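Local coordinates for protein rhodopsin (PDB 2Z73) that detects dim light through its bound retinal, whose isomerisation drives a conformational change that signals through a G protein to phospholipase C, at residues 60-65 with 323-328; 186-191 with 199-204; 253-258 with 345-350. One frame throughout, in Å; residues are numbered along the deposited sequence.

Contact 1 (60-65 with 323-328); sequences TKTKSL and REAISQ. With PLM (palmitic acid), chain E.
Neither face of the Glu-324 carboxylate has a group of segment 60-65 laid over it; the group approaches that segment with OE2, which stops 4.3 Å from Ser-64 OG. That separation is too long for a hydrogen bond, so the pair is a polar neighbourhood rather than a bond. The closer touch lies beside it, where Thr-62 OG1 comes to 3.9 Å from the CB methyl of Ala-325. OG1 sits next to its own backbone N (chi1 -61°), a rotation that turns the hydroxyl back along the helix to bond with the carbonyl O of Leu-58. It therefore meets the methyl as an already satisfied atom. Thr-62 is the first residue to depart from helical backbone angles after helix 31-61, and Ala-325 also packs on Leu-58, so the end of transmembrane helix 1 and the turn after it rest together on helix 320-329. This short helix after transmembrane helix 7 is the cytoplasmic helix 8 of rhodopsin-like receptors. Beyond the interface, Lys-61 lays its CE 3.7 Å from C2 of a palmitic acid. From helix 320-329, Arg-323 makes a salt bridge with Glu-343 beyond it. With about 100 Å² buried and no hydrogen bond between the segments, the chemistry implies a light van der Waals contact, in which the threonine hydroxyl is spent on the preceding helix and the small alanine probably permits the approach.

Contact 2 (186-191 with 199-204); sequences CSFDYI and SNILCM. With RET (retinal), chain D.
The sulfur of Met-204 sits over one face of the Phe-188 ring, SD lying 4.1 Å from the ring centroid and only 16° off the normal, which defines a Met-aromatic contact. On the opposite face Tyr-190 CD1 stands 4.3 Å above the ring plane, displaced toward the rim. The edge is taken by Ile-201, whose CG1 lies 4.3 Å from Phe-188 CE1. Retinal completes the tight half: its C19 methyl is 3.6 Å from Phe-188 CD2 and 3.8 Å from Met-204 SD, so both side chains line the chromophore pocket. Phe-188 reaches this place with CG lodged between its backbone N and carbonyl carbon (chi1 60°). Were Phe-188 cut back to an alanine, Met-204 SD would probably lose its aromatic face and a gap would be likely to open beside the C19 methyl of retinal. Strand 186-188 pairs antiparallel with strand 177-179 in the second extracellular loop, the hairpin that lids the retinal in opsins, and Cys-186 ties it by a disulfide to Cys-108; helix 195-224, carrying Met-204, is transmembrane helix 5. Toward the partly exposed Asp-189 fewer groups pack together: Ile-201 CD1 touches Asp-189 O at 3.6 Å and Tyr-190 CA at 3.7 Å, with no hydrogen bond across. Here the side-chain polar groups mostly serve the loop. Asp-189 OD1 accepts from Ile-191 N at 3.0 Å (151° at the hydrogen), forming an Asx turn, while its OD2 bonds with Ser-192 OG and Tyr-190 OH bonds with Glu-180.

Contact 3 (253-258 with 345-350); sequences ANAEMR and EDDKDA. With BOG (octyl beta-D-glucopyranoside), chain C.
Asp-347 and Ala-255 meet where the first turn of helix 345-351 leans on the cytoplasmic part of helix 246-286, and the aspartate can be traced atom by atom. Its CB stays 5.4 Å from Ala-255 CB, too distant to touch. CG lies beside the backbone N (chi1 -75°), a turn that carries the carboxylate toward the opposing helix. There the two oxygens part: OD1 faces the methyl, 4.4 Å from Ala-255 CB, whereas OD2 reaches the sugar of octyl glucoside, 2.8 Å from its O3. A long, weak ion pair joins the same OD2 to Lys-321. One residue earlier, Asp-346 sends OD2 to the root of the Asn-254 side chain, 3.3 Å from CB, and the amide and carboxylate planes are inclined at 45°. The CA atoms of Ala-255 and Asp-346 are 6.0 Å apart, an approach that the small side chain of Ala-255 probably allows. Lying in the first turn of their helix, the acidic groups would probably be steadied by its positive N-terminal end. No hydrogen bond joins the two segments. The detergent ring spans the groove between them, since Glu-256 OE1 approaches its O5 at 3.5 Å, while Glu-256 OE1 and Asp-347 OD2 stay 7.0 Å apart. Glu-256 is held by salt bridges to Lys-146 and to Arg-133, the arginine of the DRY sequence in helix 104-138; this last pairing, helix 6 glutamate with helix 3 arginine, is the ionic lock typical of resting rhodopsin-like receptors.

In the fold
From the N terminus, the chain first opens contact 1 as helix 31-61 ends at the cytoplasmic surface. It passes through helices 70-87, 104-138 and 149-167 before contact 2 opens and closes within a short loop, joining the extracellular hairpin to the start of helix 195-224. Contact 2 is thus nested inside contact 1, and their centres lie about 40 Å apart on opposite sides of the chain's centre. Contact 3 opens on helix 246-286, contact 1 then closes on helix 320-329, and contact 3 closes last on helix 345-351. Contacts 1 and 3 therefore cross, and with centres about 16 Å apart they join the post-helix-7 segment to the cytoplasmic parts of helices 31-61 and 246-286.

Contact 1 (60-65 with 323-328)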
# COMPACT_ATOMS: atom_id res chain seq x y z
N THR A 60 -16.78 -5.73 1.21
CA THR A 60 -17.26 -7.05 1.59
C THR A 60 -18.79 -7.13 1.63
O THR A 60 -19.35 -8.22 1.56
CB THR A 60 -16.75 -7.50 2.98
OG1 THR A 60 -16.94 -6.44 3.92
CG2 THR A 60 -15.30 -7.89 2.93
N LYS A 61 -19.46 -5.99 1.71
CA LYS A 61 -20.91 -6.00 1.80
C LYS A 61 -21.73 -5.51 0.61
O LYS A 61 -22.95 -5.66 0.60
CB LYS A 61 -21.33 -5.24 3.06
CG LYS A 61 -20.83 -5.92 4.34
CD LYS A 61 -21.31 -7.36 4.41
CE LYS A 61 -20.65 -8.12 5.55
NZ LYS A 61 -21.09 -9.54 5.61
N THR A 62 -21.08 -4.92 -0.39
CA THR A 62 -21.81 -4.45 -1.55
C THR A 62 -21.81 -5.53 -2.62
O THR A 62 -20.79 -6.18 -2.84
CB THR A 62 -21.19 -3.17 -2.12
OG1 THR A 62 -21.24 -2.13 -1.13
CG2 THR A 62 -21.95 -2.72 -3.34
N LYS A 63 -22.95 -5.71 -3.28
CA LYS A 63 -23.10 -6.73 -4.32
C LYS A 63 -22.35 -6.40 -5.60
O LYS A 63 -21.78 -7.29 -6.24
CB LYS A 63 -24.58 -6.95 -4.64
CG LYS A 63 -24.83 -8.08 -5.65
CD LYS A 63 -26.31 -8.31 -5.94
CE LYS A 63 -26.93 -7.13 -6.68
NZ LYS A 63 -28.36 -7.39 -7.03
N SER A 64 -22.34 -5.13 -5.98
CA SER A 64 -21.66 -4.72 -7.20
C SER A 64 -20.15 -4.84 -7.08
O SER A 64 -19.44 -4.82 -8.09
CB SER A 64 -22.05 -3.28 -7.55
OG SER A 64 -21.81 -2.40 -6.47
N LEU A 65 -19.65 -4.96 -5.85
CA LEU A 65 -18.22 -5.08 -5.62
C LEU A 65 -17.81 -6.49 -5.18
O LEU A 65 -16.79 -6.67 -4.53
CB LEU A 65 -17.79 -4.09 -4.54
CG LEU A 65 -18.33 -2.65 -4.57
CD1 LEU A 65 -17.72 -1.84 -3.42
CD2 LEU A 65 -18.01 -2.01 -5.91
N ARG A 323 -17.59 4.80 -5.22
CA ARG A 323 -18.16 6.11 -4.93
C ARG A 323 -19.68 6.00 -4.84
O ARG A 323 -20.32 6.74 -4.10
CB ARG A 323 -17.77 7.11 -6.02
CG ARG A 323 -16.38 7.68 -5.87
CD ARG A 323 -15.96 8.44 -7.11
NE ARG A 323 -16.90 9.49 -7.50
CZ ARG A 323 -17.04 10.66 -6.88
NH1 ARG A 323 -16.28 10.96 -5.83
NH2 ARG A 323 -17.92 11.54 -7.32
N GLU A 324 -20.23 5.07 -5.60
CA GLU A 324 -21.68 4.86 -5.61
C GLU A 324 -22.05 4.44 -4.19
O GLU A 324 -22.79 5.12 -3.48
CB GLU A 324 -22.01 3.75 -6.61
CG GLU A 324 -23.39 3.82 -7.24
CD GLU A 324 -23.74 2.53 -7.97
OE1 GLU A 324 -24.72 2.52 -8.74
OE2 GLU A 324 -23.02 1.52 -7.76
N ALA A 325 -21.49 3.31 -3.78
CA ALA A 325 -21.73 2.75 -2.46
C ALA A 325 -21.61 3.79 -1.35
O ALA A 325 -22.44 3.85 -0.45
CB ALA A 325 -20.75 1.59 -2.21
N ILE A 326 -20.57 4.61 -1.39
CA ILE A 326 -20.41 5.62 -0.35
C ILE A 326 -21.63 6.53 -0.31
O ILE A 326 -22.21 6.75 0.75
CB ILE A 326 -19.12 6.47 -0.57
CG1 ILE A 326 -17.88 5.58 -0.45
CG2 ILE A 326 -19.02 7.57 0.49
CD1 ILE A 326 -16.58 6.34 -0.51
N SER A 327 -22.01 7.04 -1.47
CA SER A 327 -23.16 7.94 -1.56
C SER A 327 -24.41 7.31 -0.96
O SER A 327 -25.29 8.01 -0.44
CB SER A 327 -23.43 8.32 -3.02
OG SER A 327 -23.89 7.20 -3.76
N GLN A 328 -24.48 5.99 -1.03
CA GLN A 328 -25.61 5.22 -0.52
C GLN A 328 -25.49 4.81 0.95
O GLN A 328 -26.47 4.38 1.54
CB GLN A 328 -25.80 3.94 -1.36
CG GLN A 328 -26.37 4.17 -2.75
CD GLN A 328 -26.04 3.03 -3.70
OE1 GLN A 328 -26.82 2.72 -4.60
NE2 GLN A 328 -24.87 2.42 -3.53
C1 PLM E . -18.43 -9.85 8.10
O2 PLM E . -19.34 -9.52 8.85
C2 PLM E . -17.58 -8.77 7.44
C3 PLM E . -16.09 -8.83 7.82
C4 PLM E . -15.64 -7.51 8.44
C5 PLM E . -14.14 -7.44 8.56
C6 PLM E . -13.75 -6.13 9.18
C7 PLM E . -12.37 -6.23 9.80
C8 PLM E . -11.93 -4.91 10.46
C9 PLM E . -10.41 -4.86 10.67
CA PLM E . -10.00 -5.34 12.05
CB PLM E . -8.59 -5.88 12.02
CC PLM E . -8.01 -5.99 13.41
CD PLM E . -6.60 -6.53 13.37
CE PLM E . -5.68 -5.71 14.25
CF PLM E . -5.08 -6.53 15.38
CG PLM E . -4.17 -5.67 16.26

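Contact 2 (186-191 with 199-204)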
# COMPACT_ATOMS: atom_id res chain seq x y z
N CYS A 186 9.57 2.39 16.27
CA CYS A 186 10.58 1.39 15.97
C CYS A 186 10.62 1.05 14.50
O CYS A 186 9.73 1.42 13.74
CB CYS A 186 10.32 0.15 16.85
SG CYS A 186 10.88 0.45 18.57
N SER A 187 11.68 0.37 14.09
CA SER A 187 11.87 -0.04 12.70
C SER A 187 13.01 -1.05 12.71
O SER A 187 13.45 -1.45 13.78
CB SER A 187 12.24 1.17 11.84
OG SER A 187 12.30 0.82 10.47
N PHE A 188 13.48 -1.46 11.54
CA PHE A 188 14.59 -2.40 11.49
C PHE A 188 15.90 -1.65 11.67
O PHE A 188 15.93 -0.42 11.62
CB PHE A 188 14.58 -3.18 10.17
CG PHE A 188 14.71 -2.32 8.94
CD1 PHE A 188 15.89 -2.30 8.21
CD2 PHE A 188 13.64 -1.55 8.51
CE1 PHE A 188 16.01 -1.52 7.05
CE2 PHE A 188 13.75 -0.77 7.35
CZ PHE A 188 14.94 -0.76 6.62
N ASP A 189 16.98 -2.38 11.89
CA ASP A 189 18.29 -1.77 12.09
C ASP A 189 19.04 -1.59 10.75
O ASP A 189 19.51 -2.56 10.16
CB ASP A 189 19.11 -2.64 13.04
CG ASP A 189 20.38 -1.96 13.50
OD1 ASP A 189 20.63 -0.81 13.09
OD2 ASP A 189 21.13 -2.59 14.27
N TYR A 190 19.12 -0.35 10.29
CA TYR A 190 19.80 -0.03 9.03
C TYR A 190 21.14 0.63 9.31
O TYR A 190 21.82 1.10 8.40
CB TYR A 190 18.93 0.89 8.17
CG TYR A 190 18.32 2.06 8.92
CD1 TYR A 190 16.94 2.17 9.10
CD2 TYR A 190 19.13 3.06 9.46
CE1 TYR A 190 16.37 3.23 9.80
CE2 TYR A 190 18.57 4.13 10.17
CZ TYR A 190 17.19 4.21 10.33
OH TYR A 190 16.64 5.25 11.05
N ILE A 191 21.51 0.66 10.59
CA ILE A 191 22.78 1.26 10.99
C ILE A 191 23.88 0.19 11.12
O ILE A 191 24.92 0.29 10.46
CB ILE A 191 22.61 2.01 12.31
CG1 ILE A 191 21.63 3.17 12.12
CG2 ILE A 191 23.94 2.50 12.80
CD1 ILE A 191 21.27 3.90 13.41
N SER A 199 22.76 -8.58 5.26
CA SER A 199 22.11 -9.55 4.37
C SER A 199 20.60 -9.42 4.49
O SER A 199 19.87 -9.49 3.49
CB SER A 199 22.55 -10.99 4.71
OG SER A 199 22.38 -11.28 6.09
N ASN A 200 20.12 -9.24 5.72
CA ASN A 200 18.69 -9.09 5.94
C ASN A 200 18.20 -7.81 5.28
O ASN A 200 17.11 -7.78 4.71
CB ASN A 200 18.38 -9.07 7.43
CG ASN A 200 16.89 -9.06 7.71
OD1 ASN A 200 16.34 -8.08 8.21
ND2 ASN A 200 16.23 -10.17 7.38
N ILE A 201 19.00 -6.75 5.34
CA ILE A 201 18.61 -5.50 4.69
C ILE A 201 18.54 -5.74 3.19
O ILE A 201 17.55 -5.42 2.54
CB ILE A 201 19.62 -4.36 4.94
CG1 ILE A 201 19.56 -3.92 6.39
CG2 ILE A 201 19.34 -3.21 4.00
CD1 ILE A 201 20.51 -2.81 6.74
N LEU A 202 19.60 -6.31 2.63
CA LEU A 202 19.64 -6.58 1.20
C LEU A 202 18.45 -7.44 0.79
O LEU A 202 17.89 -7.27 -0.30
CB LEU A 202 20.95 -7.27 0.82
CG LEU A 202 22.19 -6.40 1.06
CD1 LEU A 202 23.43 -7.21 0.81
CD2 LEU A 202 22.14 -5.17 0.16
N CYS A 203 18.06 -8.36 1.66
CA CYS A 203 16.92 -9.23 1.39
C CYS A 203 15.62 -8.43 1.41
O CYS A 203 14.74 -8.63 0.55
CB CYS A 203 16.85 -10.34 2.43
SG CYS A 203 17.90 -11.75 2.08
N MET A 204 15.49 -7.53 2.38
CA MET A 204 14.30 -6.71 2.51
C MET A 204 14.11 -5.88 1.25
O MET A 204 13.06 -5.93 0.61
CB MET A 204 14.39 -5.79 3.72
CG MET A 204 13.93 -6.43 5.02
SD MET A 204 13.94 -5.29 6.39
CE MET A 204 13.30 -6.33 7.69
C1 RET D . 12.11 -0.84 2.55
C2 RET D . 11.97 -0.17 1.15
C3 RET D . 10.63 0.46 0.85
C4 RET D . 9.45 -0.49 1.13
C5 RET D . 9.55 -1.18 2.48
C6 RET D . 10.74 -1.35 3.15
C7 RET D . 10.82 -2.03 4.51
C8 RET D . 10.36 -1.48 5.71
C9 RET D . 10.29 -2.01 7.08
C10 RET D . 9.75 -1.15 7.95
C11 RET D . 9.43 -1.28 9.35
C12 RET D . 8.87 -0.35 10.18
C13 RET D . 8.50 1.11 10.05
C14 RET D . 7.86 1.75 11.07
C15 RET D . 7.48 3.17 11.03
C16 RET D . 13.12 -1.98 2.46
C17 RET D . 12.78 0.24 3.47
C18 RET D . 8.18 -1.62 2.93
C19 RET D . 10.77 -3.42 7.39
C20 RET D . 8.89 1.81 8.73

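Contact 3 (253-258 with 345-350)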
# COMPACT_ATOMS: atom_id res chain seq x y z
N ALA A 253 -13.93 -2.35 -21.60
CA ALA A 253 -12.51 -2.03 -21.65
C ALA A 253 -12.22 -0.70 -20.96
O ALA A 253 -11.20 -0.56 -20.28
CB ALA A 253 -12.05 -1.98 -23.10
N ASN A 254 -13.12 0.27 -21.12
CA ASN A 254 -12.95 1.57 -20.49
C ASN A 254 -12.98 1.38 -18.98
O ASN A 254 -12.11 1.86 -18.25
CB ASN A 254 -14.08 2.52 -20.88
CG ASN A 254 -13.92 3.10 -22.27
OD1 ASN A 254 -14.01 2.39 -23.26
ND2 ASN A 254 -13.67 4.41 -22.34
N ALA A 255 -14.02 0.68 -18.52
CA ALA A 255 -14.21 0.40 -17.11
C ALA A 255 -12.97 -0.27 -16.51
O ALA A 255 -12.48 0.15 -15.47
CB ALA A 255 -15.43 -0.49 -16.93
N GLU A 256 -12.48 -1.31 -17.18
CA GLU A 256 -11.30 -2.01 -16.70
C GLU A 256 -10.07 -1.09 -16.73
O GLU A 256 -9.28 -1.05 -15.78
CB GLU A 256 -11.03 -3.24 -17.57
CG GLU A 256 -12.18 -4.24 -17.58
CD GLU A 256 -12.42 -4.87 -16.22
OE1 GLU A 256 -13.47 -5.53 -16.06
OE2 GLU A 256 -11.57 -4.72 -15.32
N MET A 257 -9.93 -0.35 -17.83
CA MET A 257 -8.81 0.56 -18.00
C MET A 257 -8.76 1.54 -16.84
O MET A 257 -7.70 1.80 -16.29
CB MET A 257 -8.95 1.33 -19.32
CG MET A 257 -7.77 2.24 -19.65
SD MET A 257 -6.19 1.37 -19.86
CE MET A 257 -5.17 2.20 -18.68
N ARG A 258 -9.92 2.08 -16.48
CA ARG A 258 -9.98 3.03 -15.38
C ARG A 258 -9.43 2.44 -14.08
O ARG A 258 -8.68 3.10 -13.36
CB ARG A 258 -11.41 3.51 -15.14
CG ARG A 258 -11.46 4.70 -14.19
CD ARG A 258 -12.87 5.17 -13.90
NE ARG A 258 -12.86 6.38 -13.08
CZ ARG A 258 -12.85 7.61 -13.57
NH1 ARG A 258 -12.84 8.65 -12.74
NH2 ARG A 258 -12.88 7.82 -14.88
N GLU A 345 -22.26 4.57 -15.71
CA GLU A 345 -22.74 4.20 -17.03
C GLU A 345 -21.92 3.12 -17.71
O GLU A 345 -22.46 2.08 -18.09
CB GLU A 345 -22.79 5.44 -17.93
CG GLU A 345 -23.69 6.54 -17.39
CD GLU A 345 -23.67 7.78 -18.24
OE1 GLU A 345 -22.56 8.32 -18.48
OE2 GLU A 345 -24.75 8.22 -18.68
N ASP A 346 -20.62 3.35 -17.87
CA ASP A 346 -19.74 2.38 -18.51
C ASP A 346 -19.84 0.98 -17.92
O ASP A 346 -19.60 -0.01 -18.60
CB ASP A 346 -18.29 2.85 -18.48
CG ASP A 346 -17.97 3.87 -19.57
OD1 ASP A 346 -18.51 4.99 -19.52
OD2 ASP A 346 -17.17 3.55 -20.47
N ASP A 347 -20.20 0.89 -16.64
CA ASP A 347 -20.34 -0.41 -16.00
C ASP A 347 -21.69 -1.02 -16.37
O ASP A 347 -21.83 -2.25 -16.46
CB ASP A 347 -20.25 -0.29 -14.47
CG ASP A 347 -18.83 -0.07 -13.99
OD1 ASP A 347 -18.34 1.07 -14.06
OD2 ASP A 347 -18.20 -1.06 -13.55
N LYS A 348 -22.67 -0.16 -16.60
CA LYS A 348 -24.01 -0.60 -16.98
C LYS A 348 -23.98 -1.34 -18.31
O LYS A 348 -24.39 -2.50 -18.40
CB LYS A 348 -24.93 0.61 -17.09
CG LYS A 348 -24.99 1.45 -15.82
CD LYS A 348 -25.82 2.71 -16.00
CE LYS A 348 -25.87 3.54 -14.72
NZ LYS A 348 -26.58 4.83 -14.92
N ASP A 349 -23.48 -0.67 -19.34
CA ASP A 349 -23.38 -1.24 -20.68
C ASP A 349 -22.49 -2.47 -20.71
O ASP A 349 -22.81 -3.47 -21.35
CB ASP A 349 -22.85 -0.20 -21.67
CG ASP A 349 -23.78 0.99 -21.82
OD1 ASP A 349 -24.06 1.67 -20.82
OD2 ASP A 349 -24.23 1.24 -22.96
N ALA A 350 -21.35 -2.38 -20.03
CA ALA A 350 -20.40 -3.49 -19.99
C ALA A 350 -21.03 -4.78 -19.48
O ALA A 350 -20.59 -5.87 -19.83
CB ALA A 350 -19.21 -3.11 -19.12
C1 BOG C . -14.51 -5.74 -12.18
O1 BOG C . -13.19 -5.44 -12.11
C2 BOG C . -15.06 -4.47 -12.76
O2 BOG C . -14.83 -3.29 -11.90
C3 BOG C . -16.48 -4.80 -12.86
O3 BOG C . -17.00 -3.64 -13.40
C4 BOG C . -16.68 -6.07 -13.77
O4 BOG C . -18.03 -6.39 -13.88
C5 BOG C . -16.11 -7.29 -13.18
O5 BOG C . -14.73 -6.94 -13.08
C6 BOG C . -16.29 -8.56 -14.10
O6 BOG C . -15.69 -9.78 -13.41
C1' BOG C . -12.86 -6.01 -10.88
C2' BOG C . -11.42 -6.01 -10.95
C3' BOG C . -11.06 -5.25 -9.71
C4' BOG C . -9.93 -4.53 -10.18
C5' BOG C . -9.30 -4.02 -8.93
C6' BOG C . -8.67 -2.83 -9.41
C7' BOG C . -8.11 -2.28 -8.16
C8' BOG C . -8.07 -0.89 -8.46